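Local coordinates for protein TRAP dicarboxylate transporter, DctP subunit (Ochrobactrum anthropi, PDB 4P47) that probably captures a small solute in the periplasm, likely an organic acid, and delivers it to a TRAP-type membrane transporter for uptake into the cell, at residues 151-156 with 213-218; 198-203 with 223-228. All blocks are in the same frame, centred on the assembly; numbering follows the deposited sequence.

Contact 1: 151-156 with 213-218; sequences FRNLTN and NPNANI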
loop_
_atom_site.group_PDB
_atom_site.type_symbol
_atom_site.label_atom_id
_atom_site.label_comp_id
_atom_site.label_asym_id
_atom_site.label_seq_id
_atom_site.Cartn_x
_atom_site.Cartn_y
_atom_site.Cartn_z
ATOM N N PHE A 151 -0.333 -5.692 -2.717
ATOM C CA PHE A 151 -1.641 -6.222 -2.369
ATOM C C PHE A 151 -1.645 -6.888 -1.000
ATOM O O PHE A 151 -0.665 -7.483 -0.549
ATOM C CB PHE A 151 -2.108 -7.236 -3.436
ATOM C CG PHE A 151 -2.472 -6.592 -4.738
ATOM C CD1 PHE A 151 -3.672 -5.918 -4.881
ATOM C CD2 PHE A 151 -1.586 -6.610 -5.798
ATOM C CE1 PHE A 151 -3.970 -5.290 -6.075
ATOM C CE2 PHE A 151 -1.890 -5.994 -6.980
ATOM C CZ PHE A 151 -3.071 -5.325 -7.110
ATOM N N ARG A 152 -2.797 -6.793 -0.352
ATOM C CA ARG A 152 -3.081 -7.567 0.844
ATOM C C ARG A 152 -3.875 -8.799 0.472
ATOM O O ARG A 152 -4.911 -8.694 -0.192
ATOM C CB ARG A 152 -3.848 -6.718 1.859
ATOM C CG ARG A 152 -3.159 -5.400 2.157
ATOM C CD ARG A 152 -3.810 -4.650 3.278
ATOM N NE ARG A 152 -3.631 -5.307 4.572
ATOM C CZ ARG A 152 -2.579 -5.180 5.361
ATOM N NH1 ARG A 152 -1.560 -4.422 5.019
ATOM N NH2 ARG A 152 -2.571 -5.817 6.513
ATOM N N ASN A 153 -3.359 -9.956 0.879
ATOM C CA ASN A 153 -3.943 -11.267 0.629
ATOM C C ASN A 153 -4.268 -11.977 1.948
ATOM O O ASN A 153 -4.117 -11.399 3.032
ATOM C CB ASN A 153 -2.982 -12.064 -0.257
ATOM C CG ASN A 153 -2.834 -11.445 -1.643
ATOM O OD1 ASN A 153 -3.823 -11.044 -2.278
ATOM N ND2 ASN A 153 -1.608 -11.361 -2.123
ATOM N N LEU A 154 -4.728 -13.217 1.876
ATOM C CA LEU A 154 -5.320 -13.891 3.031
ATOM C C LEU A 154 -4.758 -15.293 3.208
ATOM O O LEU A 154 -4.866 -16.115 2.305
ATOM C CB LEU A 154 -6.832 -13.993 2.801
ATOM C CG LEU A 154 -7.633 -14.700 3.883
ATOM C CD1 LEU A 154 -7.589 -13.961 5.202
ATOM C CD2 LEU A 154 -9.069 -14.874 3.433
ATOM N N THR A 155 -4.198 -15.568 4.385
ATOM C CA THR A 155 -3.814 -16.932 4.719
ATOM C C THR A 155 -4.723 -17.474 5.797
ATOM O O THR A 155 -5.311 -16.730 6.558
ATOM C CB THR A 155 -2.341 -17.046 5.201
ATOM O OG1 THR A 155 -2.157 -16.380 6.469
ATOM C CG2 THR A 155 -1.360 -16.481 4.196
ATOM N N ASN A 156 -4.870 -18.794 5.841
ATOM C CA ASN A 156 -5.487 -19.453 6.971
ATOM C C ASN A 156 -4.987 -20.900 7.059
ATOM O O ASN A 156 -4.248 -21.379 6.191
ATOM C CB ASN A 156 -7.018 -19.335 6.927
ATOM C CG ASN A 156 -7.671 -20.408 6.095
ATOM O OD1 ASN A 156 -8.227 -21.366 6.636
ATOM N ND2 ASN A 156 -7.623 -20.260 4.796
ATOM N N ASN A 213 -2.504 -9.763 5.010
ATOM C CA ASN A 213 -1.265 -8.994 4.898
ATOM C C ASN A 213 -0.701 -9.207 3.498
ATOM O O ASN A 213 -1.137 -10.106 2.777
ATOM C CB ASN A 213 -0.198 -9.421 5.942
ATOM C CG ASN A 213 -0.213 -8.572 7.202
ATOM O OD1 ASN A 213 -0.186 -7.343 7.146
ATOM N ND2 ASN A 213 -0.234 -9.230 8.352
ATOM N N PRO A 214 0.313 -8.417 3.134
ATOM C CA PRO A 214 1.042 -8.726 1.892
ATOM C C PRO A 214 1.752 -10.068 1.926
ATOM O O PRO A 214 1.964 -10.663 2.982
ATOM C CB PRO A 214 2.048 -7.576 1.769
ATOM C CG PRO A 214 1.472 -6.466 2.617
ATOM C CD PRO A 214 0.830 -7.196 3.772
ATOM N N ASN A 215 2.092 -10.575 0.750
ATOM C CA ASN A 215 2.762 -11.846 0.637
ATOM C C ASN A 215 4.116 -11.889 1.345
ATOM O O ASN A 215 4.484 -12.930 1.889
ATOM C CB ASN A 215 2.985 -12.190 -0.838
ATOM C CG ASN A 215 1.704 -12.472 -1.583
ATOM O OD1 ASN A 215 0.677 -12.811 -0.990
ATOM N ND2 ASN A 215 1.754 -12.298 -2.904
ATOM N N ALA A 216 4.856 -10.776 1.349
ATOM C CA ALA A 216 6.214 -10.783 1.871
ATOM C C ALA A 216 6.216 -11.232 3.309
ATOM O O ALA A 216 7.145 -11.914 3.741
ATOM C CB ALA A 216 6.847 -9.411 1.754
ATOM N N ASN A 217 5.178 -10.872 4.052
ATOM C CA ASN A 217 5.106 -11.209 5.463
ATOM C C ASN A 217 5.095 -12.712 5.685
ATOM O O ASN A 217 5.582 -13.188 6.705
ATOM C CB ASN A 217 3.846 -10.606 6.081
ATOM C CG ASN A 217 3.789 -9.101 5.953
ATOM O OD1 ASN A 217 3.763 -8.551 4.853
ATOM N ND2 ASN A 217 3.729 -8.417 7.094
ATOM N N ILE A 218 4.518 -13.469 4.755
ATOM C CA ILE A 218 4.446 -14.914 4.906
ATOM C C ILE A 218 5.851 -15.500 5.012
ATOM O O ILE A 218 6.111 -16.391 5.826
ATOM C CB ILE A 218 3.665 -15.560 3.737
ATOM C CG1 ILE A 218 2.225 -15.051 3.739
ATOM C CG2 ILE A 218 3.699 -17.092 3.844
ATOM C CD1 ILE A 218 1.438 -15.334 2.477
HETATM O O HOH W 1 1.481 -8.877 -1.572
#

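Contact 2: 198-203 with 223-228; sequences ELYTAL and FYEVQK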
loop_
_atom_site.group_PDB
_atom_site.type_symbol
_atom_site.label_atom_id
_atom_site.label_comp_id
_atom_site.label_asym_id
_atom_site.label_seq_id
_atom_site.Cartn_x
_atom_site.Cartn_y
_atom_site.Cartn_z
ATOM N N GLU A 198 2.868 -10.921 18.176
ATOM C CA GLU A 198 2.239 -12.088 18.775
ATOM C C GLU A 198 1.580 -13.017 17.756
ATOM O O GLU A 198 1.124 -14.107 18.103
ATOM C CB GLU A 198 1.202 -11.654 19.812
ATOM C CG GLU A 198 1.838 -10.915 20.975
ATOM C CD GLU A 198 0.862 -10.346 21.965
ATOM O OE1 GLU A 198 -0.363 -10.387 21.743
ATOM O OE2 GLU A 198 1.348 -9.819 22.981
ATOM N N LEU A 199 1.550 -12.595 16.493
ATOM C CA LEU A 199 0.745 -13.245 15.475
ATOM C C LEU A 199 1.231 -14.648 15.096
ATOM O O LEU A 199 0.422 -15.563 15.005
ATOM C CB LEU A 199 0.647 -12.341 14.233
ATOM C CG LEU A 199 -0.233 -12.827 13.070
ATOM C CD1 LEU A 199 -1.598 -13.304 13.536
ATOM C CD2 LEU A 199 -0.364 -11.708 12.030
ATOM N N TYR A 200 2.527 -14.831 14.860
ATOM C CA TYR A 200 3.033 -16.169 14.535
ATOM C C TYR A 200 2.567 -17.201 15.574
ATOM O O TYR A 200 2.064 -18.283 15.241
ATOM C CB TYR A 200 4.566 -16.183 14.451
ATOM C CG TYR A 200 5.119 -17.579 14.232
ATOM C CD1 TYR A 200 5.268 -18.449 15.302
ATOM C CD2 TYR A 200 5.482 -18.026 12.964
ATOM C CE1 TYR A 200 5.742 -19.725 15.121
ATOM C CE2 TYR A 200 5.971 -19.299 12.789
ATOM C CZ TYR A 200 6.099 -20.139 13.878
ATOM O OH TYR A 200 6.585 -21.422 13.695
ATOM N N THR A 201 2.724 -16.865 16.849
ATOM C CA THR A 201 2.433 -17.822 17.912
ATOM C C THR A 201 0.932 -18.033 18.050
ATOM O O THR A 201 0.486 -19.153 18.306
ATOM C CB THR A 201 3.049 -17.406 19.265
ATOM O OG1 THR A 201 4.440 -17.111 19.085
ATOM C CG2 THR A 201 2.914 -18.517 20.273
ATOM N N ALA A 202 0.129 -16.984 17.865
ATOM C CA ALA A 202 -1.322 -17.158 17.892
ATOM C C ALA A 202 -1.805 -18.033 16.730
ATOM O O ALA A 202 -2.733 -18.813 16.884
ATOM C CB ALA A 202 -2.044 -15.812 17.911
ATOM N N LEU A 203 -1.166 -17.905 15.564
ATOM C CA LEU A 203 -1.466 -18.799 14.448
ATOM C C LEU A 203 -1.037 -20.228 14.761
ATOM O O LEU A 203 -1.733 -21.181 14.444
ATOM C CB LEU A 203 -0.799 -18.318 13.157
ATOM C CG LEU A 203 -1.292 -16.972 12.600
ATOM C CD1 LEU A 203 -0.361 -16.503 11.522
ATOM C CD2 LEU A 203 -2.704 -17.052 12.086
ATOM N N PHE A 223 5.178 -17.450 8.358
ATOM C CA PHE A 223 3.812 -17.887 8.547
ATOM C C PHE A 223 3.527 -19.189 7.782
ATOM O O PHE A 223 2.595 -19.897 8.101
ATOM C CB PHE A 223 2.821 -16.795 8.115
ATOM C CG PHE A 223 2.801 -15.563 8.989
ATOM C CD1 PHE A 223 3.172 -15.584 10.319
ATOM C CD2 PHE A 223 2.374 -14.362 8.461
ATOM C CE1 PHE A 223 3.118 -14.437 11.087
ATOM C CE2 PHE A 223 2.330 -13.215 9.235
ATOM C CZ PHE A 223 2.702 -13.261 10.535
ATOM N N TYR A 224 4.373 -19.522 6.797
ATOM C CA TYR A 224 4.233 -20.778 6.085
ATOM C C TYR A 224 4.425 -21.981 7.030
ATOM O O TYR A 224 4.022 -23.083 6.680
ATOM C CB TYR A 224 5.224 -20.848 4.911
ATOM C CG TYR A 224 6.674 -20.692 5.316
ATOM C CD1 TYR A 224 7.404 -21.782 5.800
ATOM C CD2 TYR A 224 7.319 -19.472 5.220
ATOM C CE1 TYR A 224 8.725 -21.631 6.167
ATOM C CE2 TYR A 224 8.636 -19.311 5.591
ATOM C CZ TYR A 224 9.340 -20.398 6.068
ATOM O OH TYR A 224 10.660 -20.238 6.440
ATOM N N GLU A 225 4.997 -21.777 8.221
ATOM C CA GLU A 225 5.178 -22.877 9.174
ATOM C C GLU A 225 3.885 -23.194 9.899
ATOM O O GLU A 225 3.746 -24.270 10.499
ATOM C CB GLU A 225 6.259 -22.536 10.218
ATOM C CG GLU A 225 7.637 -22.294 9.628
ATOM C CD GLU A 225 8.705 -21.932 10.655
ATOM O OE1 GLU A 225 8.374 -21.734 11.838
ATOM O OE2 GLU A 225 9.896 -21.837 10.277
ATOM N N VAL A 226 2.934 -22.258 9.859
ATOM C CA VAL A 226 1.742 -22.337 10.687
ATOM C C VAL A 226 0.445 -22.046 9.917
ATOM O O VAL A 226 -0.615 -21.900 10.511
ATOM C CB VAL A 226 1.867 -21.417 11.948
ATOM C CG1 VAL A 226 2.930 -21.959 12.872
ATOM C CG2 VAL A 226 2.199 -19.986 11.558
ATOM N N GLN A 227 0.567 -21.938 8.590
ATOM C CA GLN A 227 -0.546 -21.703 7.678
ATOM C C GLN A 227 -0.391 -22.556 6.434
ATOM O O GLN A 227 0.610 -22.462 5.751
ATOM C CB GLN A 227 -0.566 -20.243 7.232
ATOM C CG GLN A 227 -0.705 -19.217 8.350
ATOM C CD GLN A 227 -2.128 -19.067 8.833
ATOM O OE1 GLN A 227 -2.857 -18.186 8.364
ATOM N NE2 GLN A 227 -2.532 -19.885 9.796
ATOM N N LYS A 228 -1.398 -23.356 6.124
ATOM C CA LYS A 228 -1.367 -24.200 4.931
ATOM C C LYS A 228 -1.954 -23.583 3.664
ATOM O O LYS A 228 -1.701 -24.108 2.572
ATOM C CB LYS A 228 -2.072 -25.529 5.207
ATOM C CG LYS A 228 -1.191 -26.500 5.994
ATOM C CD LYS A 228 -1.956 -27.763 6.395
ATOM C CE LYS A 228 -1.018 -28.885 6.893
ATOM N NZ LYS A 228 -0.218 -28.477 8.080
HETATM O O HOH W 2 -1.015 -23.485 12.922
#

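Contact 1: 151-156 with 213-218
At the end of strand 210-213 the chain leaves the sheet for helix 216-220, and residues 151-156, the end of strand 141-156, hold it at this exit through an antiparallel, hydrogen-bonded pair, Asn-153 with Asn-213. Asn-153 N gives its hydrogen to Asn-213 O at 2.9 Å, and Asn-213 N returns one to Asn-153 O at 3.0 Å. Beyond this pair Pro-214, which has no N-H to offer a strand, turns the chain away; its CA-H still rests against Phe-151 O at 3.2 Å. A water bonded to both Phe-151 O and Asn-215 N fills in where direct pairing has ended.

The two side chains leave the same face of the sheet, but their amides take different partners: Asn-213 ND2 bonds to Gln-211 OE1. Asn-153 CG lies anti to its carbonyl carbon (chi1 -65°), which brings ND2 to Asn-215 OD1 at 2.9 Å, a fairly straight bond (161°). The acceptor is nearly in the amide plane of Asn-153, whereas the donor stands above the carbonyl plane of Asn-215, the two amides being turned 28° apart. Asparagine suits both places because each amide serves two partners: Asn-153 OD1 accepts from Arg-234 N, and Asn-215 ND2 donates to Asp-279 OD1 of the long helix 254-288. With an alanine in place of Asn-215, Asn-153 ND2 would probably lose this acceptor and Asp-279 this donor, breaking the polar link from strand to helix.

This mixed sheet belongs to a solute-binding protein of family 7, in which strand 141-156 also pairs with strand 229-245. Arg-152 runs alongside Asn-213 and Pro-214, its guanidinium laid with one face over Asn-213 CA, while its NE forms a salt bridge with Glu-212. Farther along, Thr-155 CG2 and Ile-218 CD1 meet tip to tip, tightly, at 3.5 Å.

Contact 2: 198-203 with 223-228
Tyr-200 on helix 196-205 reaches across to the short 3-10 turn 223-225, and its side chain meets a different partner at each level. Its CB sits 4.1 Å from Phe-223 CE1, close to the helix backbone. With CG anti to the backbone N (chi1 175°), the ring is carried over toward the loop, where CE2 passes 4.0 Å from Val-226 CG2. Val-226 covers one ring face, its CG1 making an off-centre CH-pi contact 4.3 Å from the Tyr-200 centroid. At the tip, OH donates to Glu-225 OE1 at 2.6 Å, meeting that oxygen nearly along its C-O axis, with ring and carboxylate planes 80° apart. A tyrosine thus combines a flat apolar shaft for valine with a polar end for the exposed glutamate.

One helical turn on, Leu-203 packs more deeply. Its CD1 lies over a face of the Phe-223 ring, offset toward the rim, 4.1 Å from the centroid, while CD2 touches Gln-227 NE2 at 3.6 Å. Leu-199 CD2 reaches Phe-223 CZ, so the phenyl ring lies against two leucines of the helix in this helix-to-loop packing of the periplasmic-binding-protein fold. Gln-227 is bent at chi2 (-79°), which folds NE2 back onto Val-226 O; its OE1 accepts from Thr-155 OG1, and NE2 also serves Asp-209 O.

A water donates to both Leu-203 O and Val-226 O, joining the two backbones. The apolar packing is thus bordered by this water bridge and by one direct hydroxyl-carboxylate bond at exposed Glu-225, whose short length is consistent with a negatively charged glutamate.

Overall arrangement
The two contacts lie about 12 Å apart between centres and interleave along the chain. Contact 1 is buried and belongs to the sheet; contact 2 lies farther out, about 22 Å from the chain centre, where helix 196-205 packs on the loop before strand 229-245. Their chemistry follows their place: contact 1 relies on backbone pairing and amides that share out buried hydrogen bonds, contact 2 on aliphatic and aromatic packing with one polar bond at its exposed margin. They share a boundary, where Thr-155 OG1 and Gln-227 OE1 stand 2.7 Å apart, and helix 216-220 leads from one to the other, Ile-218 O touching Tyr-224 CD2 at 3.4 Å.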